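Local coordinates for putative mandelate racemase (Salmonella typhimurium, PDB 2O56), which is of unknown function but belongs to the enolase superfamily, binds magnesium and may act as a hydro-lyase, at residues A220-H223 / A224-T228; S230-Q233 / F234-I238; M258-V261 / A262-N266. One frame throughout, in Å; residues are numbered along the deposited sequence.

In the fold
All three contacts lie in the barrel domain of this enolase-superfamily chain. Interaction 1 is buried. It spans the C-terminal end of strand 217-221 and the loop after it, and holds one of the magnesium ligands. Interactions 2 and 3 are partly buried and lie on two neighbouring outer helices, 228-238 and 255-264. Interaction 1 leads straight into helix 228-238, and Met222 CE packs on Phe234 CD2 of interaction 2. Interactions 2 and 3 meet through Ile232 and Lys264. The chemistry changes with position. Metal, carboxylate and ring contacts mark 220-228. Both helices share the usual backbone bonds, but 230-238 turns Phe234 to the core, while 258-266 has an exposed, water-bridged Asp263. All three reach other subunits.

Interaction 1: residues A220-H223 / A224-T228; sequences AEMH and AFTDT. With MG (magnesium ion), chain I.
Phe225 N gives a nearly straight hydrogen bond to Met222 O (3.1 Å, 171°), closing a beta turn in which both central residues, His223 and Ala224, have positive phi. Within the turn, the side chains of His223 and Phe225 lie side by side and point the same way. The CB of His223 sits over the centre of the Phe225 ring, 3.4 Å from its centroid, as a CH-pi contact. The two rings are near parallel (22°) but slid apart, with centroids 5.0 Å apart. Further along, Met222 bends at chi2 and chi3, and its CE meets Thr226 CG2 at 3.5 Å, a tight contact. Thr226 OG1 bonds to Pro249 O.

Glu221 ends strand 217-221 of the barrel. Its OE1 binds magnesium at 2.3 Å, together with Glu247, Glu273 and waters, and also takes a hydrogen bond from Gln136 NE2. Its OE2 accepts a bent bond from His223 N (2.9 Å, 138°), which comes from above the carboxylate plane. Glu221 CD also lies over the centre of the His223 ring, which Asp174 holds through ND1. The turn thus lends a backbone N-H and an imidazole face to a metal ligand. With Gln136, these would help limit the rotation of the carboxylate.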
loop_
_atom_site.group_PDB
_atom_site.type_symbol
_atom_site.label_atom_id
_atom_site.label_comp_id
_atom_site.label_asym_id
_atom_site.label_seq_id
_atom_site.Cartn_x
_atom_site.Cartn_y
_atom_site.Cartn_z
ATOM N N ALA A 220 -24.909 -17.890 11.454
ATOM C CA ALA A 220 -24.001 -18.947 11.858
ATOM C C ALA A 220 -22.975 -18.389 12.827
ATOM O O ALA A 220 -22.229 -17.477 12.475
ATOM C CB ALA A 220 -23.304 -19.501 10.630
ATOM N N GLU A 221 -22.957 -18.942 14.038
ATOM C CA GLU A 221 -22.116 -18.470 15.127
ATOM C C GLU A 221 -20.979 -19.468 15.302
ATOM O O GLU A 221 -21.198 -20.673 15.239
ATOM C CB GLU A 221 -22.978 -18.351 16.389
ATOM C CG GLU A 221 -22.304 -18.572 17.695
ATOM C CD GLU A 221 -21.651 -17.306 18.227
ATOM O OE1 GLU A 221 -22.269 -16.617 19.067
ATOM O OE2 GLU A 221 -20.520 -16.992 17.799
ATOM N N MET A 222 -19.756 -18.965 15.476
ATOM C CA MET A 222 -18.577 -19.828 15.537
ATOM C C MET A 222 -17.836 -19.704 16.864
ATOM O O MET A 222 -16.981 -20.533 17.166
ATOM C CB MET A 222 -17.593 -19.497 14.411
ATOM C CG MET A 222 -18.108 -19.702 13.019
ATOM S SD MET A 222 -18.824 -21.329 12.709
ATOM C CE MET A 222 -17.365 -22.314 12.427
ATOM N N HIS A 223 -18.133 -18.642 17.613
ATOM C CA HIS A 223 -17.597 -18.406 18.959
ATOM C C HIS A 223 -16.078 -18.182 18.995
ATOM O O HIS A 223 -15.498 -18.180 20.083
ATOM C CB HIS A 223 -17.924 -19.574 19.902
ATOM C CG HIS A 223 -19.340 -19.610 20.390
ATOM N ND1 HIS A 223 -20.256 -20.547 19.944
ATOM C CD2 HIS A 223 -19.989 -18.851 21.303
ATOM C CE1 HIS A 223 -21.410 -20.351 20.553
ATOM N NE2 HIS A 223 -21.276 -19.330 21.381
ATOM N N ALA A 224 -15.454 -18.019 17.821
ATOM C CA ALA A 224 -13.994 -18.033 17.663
ATOM C C ALA A 224 -13.336 -19.295 18.206
ATOM O O ALA A 224 -12.210 -19.244 18.734
ATOM C CB ALA A 224 -13.357 -16.755 18.266
ATOM N N PHE A 225 -14.034 -20.430 18.063
ATOM C CA PHE A 225 -13.470 -21.739 18.401
ATOM C C PHE A 225 -12.653 -22.209 17.187
ATOM O O PHE A 225 -11.716 -23.008 17.296
ATOM C CB PHE A 225 -14.590 -22.772 18.721
ATOM C CG PHE A 225 -15.418 -22.461 19.979
ATOM C CD1 PHE A 225 -14.888 -21.710 21.031
ATOM C CD2 PHE A 225 -16.714 -22.956 20.107
ATOM C CE1 PHE A 225 -15.637 -21.444 22.174
ATOM C CE2 PHE A 225 -17.479 -22.700 21.248
ATOM C CZ PHE A 225 -16.933 -21.950 22.295
ATOM N N THR A 226 -13.034 -21.717 16.019
ATOM C CA THR A 226 -12.291 -21.939 14.791
ATOM C C THR A 226 -11.119 -20.943 14.691
ATOM O O THR A 226 -11.082 -19.922 15.403
ATOM C CB THR A 226 -13.199 -21.748 13.563
ATOM O OG1 THR A 226 -14.069 -20.628 13.784
ATOM C CG2 THR A 226 -14.058 -23.004 13.308
ATOM N N ASP A 227 -10.159 -21.247 13.818
ATOM C CA ASP A 227 -9.176 -20.246 13.421
ATOM C C ASP A 227 -9.428 -19.839 11.970
ATOM O O ASP A 227 -10.441 -20.233 11.382
ATOM C CB ASP A 227 -7.732 -20.721 13.709
ATOM C CG ASP A 227 -7.247 -21.823 12.748
ATOM O OD1 ASP A 227 -8.055 -22.366 11.966
ATOM O OD2 ASP A 227 -6.038 -22.164 12.789
ATOM N N THR A 228 -8.517 -19.068 11.385
ATOM C CA THR A 228 -8.680 -18.587 10.007
ATOM C C THR A 228 -8.937 -19.717 9.004
ATOM O O THR A 228 -9.879 -19.656 8.228
ATOM C CB THR A 228 -7.461 -17.759 9.558
ATOM O OG1 THR A 228 -7.272 -16.694 10.485
ATOM C CG2 THR A 228 -7.672 -17.165 8.158
HETATM MG MG MG I . -21.568 -14.638 20.096
HETATM O O HOH W 1 -23.325 -14.252 21.397
HETATM O O HOH W 2 -19.464 -15.520 19.324
#

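Interaction 2: residues S230-Q233 / F234-I238; sequences SAIQ and FGRMI
Phe234 N bonds to Ser230 O at 3.0 Å, one of the i to i+4 bonds of helix 228-238. This helix is the crossover of a beta-alpha-beta unit that joins strands 217-221 and 246-247 in the enolase-superfamily barrel. Its next carbonyl, Ala231 O, takes Gly235 N at 2.9 Å and also has a bond with the hydroxyl of Tyr246. Ile232 O takes Arg236 N at 3.1 Å. The last bond of this run, Met237 N to Gln233 O, is longer and weak at 3.4 Å. At the helix end Ile238 N gives a bond to Phe234 O and a weak one to Gly235 O.

The polar side chains find their partners mostly beyond the helix. Ser230 OG bonds to Leu189 O and to the backbone N of Asp227, just before the helix. Gln233 extends toward helix 195-212, touching Leu198, and its NE2 hydrogen-bonds to Leu193 O. Its OE1 is hydrogen-bonded as well. Arg236 was modelled in two conformers, so its contacts are tentative. In one of them the chain runs straight from CG to NE, alongside Ile232. That places Ile232 CG2 over the middle of the guanidinium, 3.7 Å from Arg236 CZ. In the same conformer NE makes a weak bond to Lys264 O of the neighbouring helix 255-264, and the side chain packs on Asn266 of a neighbouring subunit.

The Phe234 ring packs inward, against Thr175, Val176 and Leu198. Met237 lies against Leu198 and Tyr202 of helix 195-212, and its CG touches Gln233 O at 3.3 Å. One turn on from Phe234, Ile238 CG2 covers one face of the Phe234 ring, 3.6 Å above the plane and offset toward the rim.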
loop_
_atom_site.group_PDB
_atom_site.type_symbol
_atom_site.label_atom_id
_atom_site.label_comp_id
_atom_site.label_asym_id
_atom_site.label_seq_id
_atom_site.Cartn_x
_atom_site.Cartn_y
_atom_site.Cartn_z
ATOM N N SER A 230 -9.971 -23.046 9.368
ATOM C CA SER A 230 -11.239 -23.742 9.567
ATOM C C SER A 230 -12.472 -22.856 9.417
ATOM O O SER A 230 -13.517 -23.330 8.984
ATOM C CB SER A 230 -11.266 -24.428 10.934
ATOM O OG SER A 230 -10.874 -23.535 11.967
ATOM N N ALA A 231 -12.376 -21.579 9.793
ATOM C CA ALA A 231 -13.490 -20.645 9.572
ATOM C C ALA A 231 -13.771 -20.515 8.076
ATOM O O ALA A 231 -14.934 -20.480 7.645
ATOM C CB ALA A 231 -13.173 -19.248 10.176
ATOM N N ILE A 232 -12.706 -20.441 7.285
ATOM C CA ILE A 232 -12.842 -20.421 5.823
ATOM C C ILE A 232 -13.413 -21.725 5.263
ATOM O O ILE A 232 -14.278 -21.697 4.402
ATOM C CB ILE A 232 -11.529 -20.034 5.112
ATOM C CG1 ILE A 232 -11.218 -18.544 5.364
ATOM C CG2 ILE A 232 -11.614 -20.321 3.593
ATOM C CD1 ILE A 232 -9.757 -18.175 5.098
ATOM N N GLN A 233 -12.935 -22.857 5.771
ATOM C CA GLN A 233 -13.404 -24.175 5.307
ATOM C C GLN A 233 -14.919 -24.284 5.534
ATOM O O GLN A 233 -15.678 -24.602 4.620
ATOM C CB GLN A 233 -12.668 -25.268 6.090
ATOM C CG GLN A 233 -12.656 -26.626 5.391
ATOM C CD GLN A 233 -11.938 -27.694 6.203
ATOM O OE1 GLN A 233 -11.001 -27.409 6.948
ATOM N NE2 GLN A 233 -12.397 -28.934 6.072
ATOM N N PHE A 234 -15.346 -23.963 6.753
ATOM C CA PHE A 234 -16.752 -24.006 7.113
ATOM C C PHE A 234 -17.613 -22.985 6.384
ATOM O O PHE A 234 -18.692 -23.318 5.883
ATOM C CB PHE A 234 -16.946 -23.886 8.625
ATOM C CG PHE A 234 -18.348 -24.181 9.054
ATOM C CD1 PHE A 234 -18.897 -25.448 8.835
ATOM C CD2 PHE A 234 -19.137 -23.192 9.629
ATOM C CE1 PHE A 234 -20.198 -25.726 9.206
ATOM C CE2 PHE A 234 -20.443 -23.469 10.009
ATOM C CZ PHE A 234 -20.970 -24.745 9.793
ATOM N N GLY A 235 -17.144 -21.743 6.302
ATOM C CA GLY A 235 -17.950 -20.695 5.648
ATOM C C GLY A 235 -18.268 -21.012 4.197
ATOM O O GLY A 235 -19.395 -20.783 3.728
ATOM N N ARG A 236 -17.279 -21.555 3.491
ATOM C CA ARG A 236 -17.421 -21.945 2.084
ATOM C C ARG A 236 -18.447 -23.067 1.912
ATOM O O ARG A 236 -19.145 -23.125 0.910
ATOM C CB ARG A 236 -16.079 -22.413 1.518
ATOM C CG ARG A 236 -15.138 -21.288 1.104
ATOM C CD ARG A 236 -13.949 -21.833 0.328
ATOM N NE ARG A 236 -13.021 -20.779 -0.065
ATOM C CZ ARG A 236 -11.696 -20.900 -0.072
ATOM N NH1 ARG A 236 -11.115 -22.040 0.298
ATOM N NH2 ARG A 236 -10.951 -19.869 -0.445
ATOM N N MET A 237 -18.511 -23.960 2.898
ATOM C CA MET A 237 -19.493 -25.063 2.924
ATOM C C MET A 237 -20.930 -24.540 3.069
ATOM O O MET A 237 -21.852 -25.049 2.424
ATOM C CB MET A 237 -19.197 -26.015 4.078
ATOM C CG MET A 237 -17.935 -26.855 3.908
ATOM S SD MET A 237 -17.738 -28.087 5.227
ATOM C CE MET A 237 -19.186 -29.068 4.923
ATOM N N ILE A 238 -21.107 -23.513 3.900
ATOM C CA ILE A 238 -22.437 -23.011 4.247
ATOM C C ILE A 238 -22.911 -21.811 3.407
ATOM O O ILE A 238 -24.081 -21.410 3.490
ATOM C CB ILE A 238 -22.595 -22.739 5.779
ATOM C CG1 ILE A 238 -21.648 -21.624 6.261
ATOM C CG2 ILE A 238 -22.372 -24.013 6.572
ATOM C CD1 ILE A 238 -22.024 -21.073 7.612
#

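Interaction 3: residues M258-V261 / A262-N266; sequences MKQV and ADKVN
Lys259 and Asp263 cross their side chains at a slant, and Lys259 CE touches Asp263 OD1 at 3.3 Å. The charged atoms are not paired: Lys259 NZ is 4.5 Å from Asp263 OD1, beyond a salt bridge, and bonds to Asn287 O. The carboxylate probably still feels the positive charge. Asp263 OD2 accepts a hydrogen bond from a water at 2.7 Å, and the same water donates to Gln260 OE1. One water thus serves two acceptor oxygens and ties the two side chains together. The other end of the Gln260 amide, NE2, rests against the aliphatic chain of Lys264, 3.7 Å from CE. A bend at chi2 (74°) turns the amide that way. Lys264 NZ makes a weak bond to Ala262 O of a neighbouring subunit.

Val261 and Val265 lie side by side on the buried side, with CG1 of Val261 4.0 Å from CG2 of Val265. Here helix 255-264 ends. Val261 O takes two donors. Val265 N, at 2.9 Å, comes almost along the C=O axis, while Lys264 N, at 3.1 Å, comes from above the carbonyl plane. Both bonds are bent at the hydrogen (135° and 138°) as the helix ends. Lys264 N also makes a weak bond to Gln260 O. Val265 is the first residue to leave the helical conformation.

The helix links strands 246-247 and 269-271 in a beta-alpha-beta unit. Met258, Val261 and Ala262 face Leu269 of the second strand. Gln260, Val261 and Lys264 pack against helix 228-238, on Thr228, Ala231 and Ile232.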
loop_
_atom_site.group_PDB
_atom_site.type_symbol
_atom_site.label_atom_id
_atom_site.label_comp_id
_atom_site.label_asym_id
_atom_site.label_seq_id
_atom_site.Cartn_x
_atom_site.Cartn_y
_atom_site.Cartn_z
ATOM N N MET A 258 -9.326 -11.754 10.408
ATOM C CA MET A 258 -10.718 -11.429 10.036
ATOM C C MET A 258 -10.868 -11.020 8.568
ATOM O O MET A 258 -11.816 -11.433 7.879
ATOM C CB MET A 258 -11.288 -10.335 10.952
ATOM C CG MET A 258 -12.833 -10.236 10.951
ATOM S SD MET A 258 -13.670 -11.530 11.901
ATOM C CE MET A 258 -13.110 -11.155 13.564
ATOM N N LYS A 259 -9.949 -10.172 8.108
ATOM C CA LYS A 259 -9.880 -9.792 6.699
ATOM C C LYS A 259 -9.659 -10.998 5.781
ATOM O O LYS A 259 -10.300 -11.102 4.727
ATOM C CB LYS A 259 -8.822 -8.713 6.489
ATOM C CG LYS A 259 -8.786 -8.050 5.109
ATOM C CD LYS A 259 -10.139 -7.683 4.569
ATOM C CE LYS A 259 -10.019 -7.069 3.173
ATOM N NZ LYS A 259 -8.974 -6.011 3.102
ATOM N N GLN A 260 -8.789 -11.919 6.185
ATOM C CA GLN A 260 -8.563 -13.121 5.383
ATOM C C GLN A 260 -9.855 -13.958 5.252
ATOM O O GLN A 260 -10.156 -14.436 4.171
ATOM C CB GLN A 260 -7.388 -13.935 5.940
ATOM C CG GLN A 260 -7.066 -15.243 5.210
ATOM C CD GLN A 260 -6.373 -15.076 3.864
ATOM O OE1 GLN A 260 -6.089 -13.968 3.415
ATOM N NE2 GLN A 260 -6.101 -16.204 3.211
ATOM N N VAL A 261 -10.626 -14.092 6.334
ATOM C CA VAL A 261 -11.910 -14.805 6.278
ATOM C C VAL A 261 -12.881 -14.077 5.331
ATOM O O VAL A 261 -13.463 -14.697 4.456
ATOM C CB VAL A 261 -12.532 -15.050 7.702
ATOM C CG1 VAL A 261 -13.867 -15.867 7.610
ATOM C CG2 VAL A 261 -11.559 -15.829 8.573
ATOM N N ALA A 262 -12.968 -12.751 5.460
ATOM C CA ALA A 262 -13.832 -11.916 4.610
ATOM C C ALA A 262 -13.519 -12.103 3.127
ATOM O O ALA A 262 -14.433 -12.200 2.299
ATOM C CB ALA A 262 -13.723 -10.451 5.001
ATOM N N ASP A 263 -12.232 -12.200 2.807
ATOM C CA ASP A 263 -11.777 -12.367 1.422
ATOM C C ASP A 263 -12.214 -13.706 0.813
ATOM O O ASP A 263 -12.522 -13.779 -0.373
ATOM C CB ASP A 263 -10.249 -12.279 1.355
ATOM C CG ASP A 263 -9.728 -10.858 1.576
ATOM O OD1 ASP A 263 -10.547 -9.917 1.577
ATOM O OD2 ASP A 263 -8.497 -10.689 1.730
ATOM N N LYS A 264 -12.219 -14.755 1.631
ATOM C CA LYS A 264 -12.349 -16.134 1.135
ATOM C C LYS A 264 -13.755 -16.686 1.331
ATOM O O LYS A 264 -14.116 -17.720 0.755
ATOM C CB LYS A 264 -11.321 -17.042 1.821
ATOM C CG LYS A 264 -9.832 -16.587 1.688
ATOM C CD LYS A 264 -9.476 -16.221 0.229
ATOM C CE LYS A 264 -7.956 -16.150 0.000
ATOM N NZ LYS A 264 -7.641 -16.213 -1.466
ATOM N N VAL A 265 -14.544 -16.014 2.166
ATOM C CA VAL A 265 -15.919 -16.463 2.464
ATOM C C VAL A 265 -16.885 -15.389 1.988
ATOM O O VAL A 265 -16.738 -14.226 2.341
ATOM C CB VAL A 265 -16.116 -16.741 3.982
ATOM C CG1 VAL A 265 -17.588 -17.062 4.306
ATOM C CG2 VAL A 265 -15.203 -17.864 4.454
ATOM N N ASN A 266 -17.858 -15.775 1.167
ATOM C CA ASN A 266 -18.844 -14.820 0.626
ATOM C C ASN A 266 -20.121 -14.771 1.461
ATOM O O ASN A 266 -21.214 -14.937 0.943
ATOM C CB ASN A 266 -19.206 -15.197 -0.826
ATOM C CG ASN A 266 -18.011 -15.152 -1.760
ATOM O OD1 ASN A 266 -17.095 -14.355 -1.585
ATOM N ND2 ASN A 266 -18.015 -16.019 -2.755
HETATM O O HOH W 3 -6.511 -10.817 3.514
#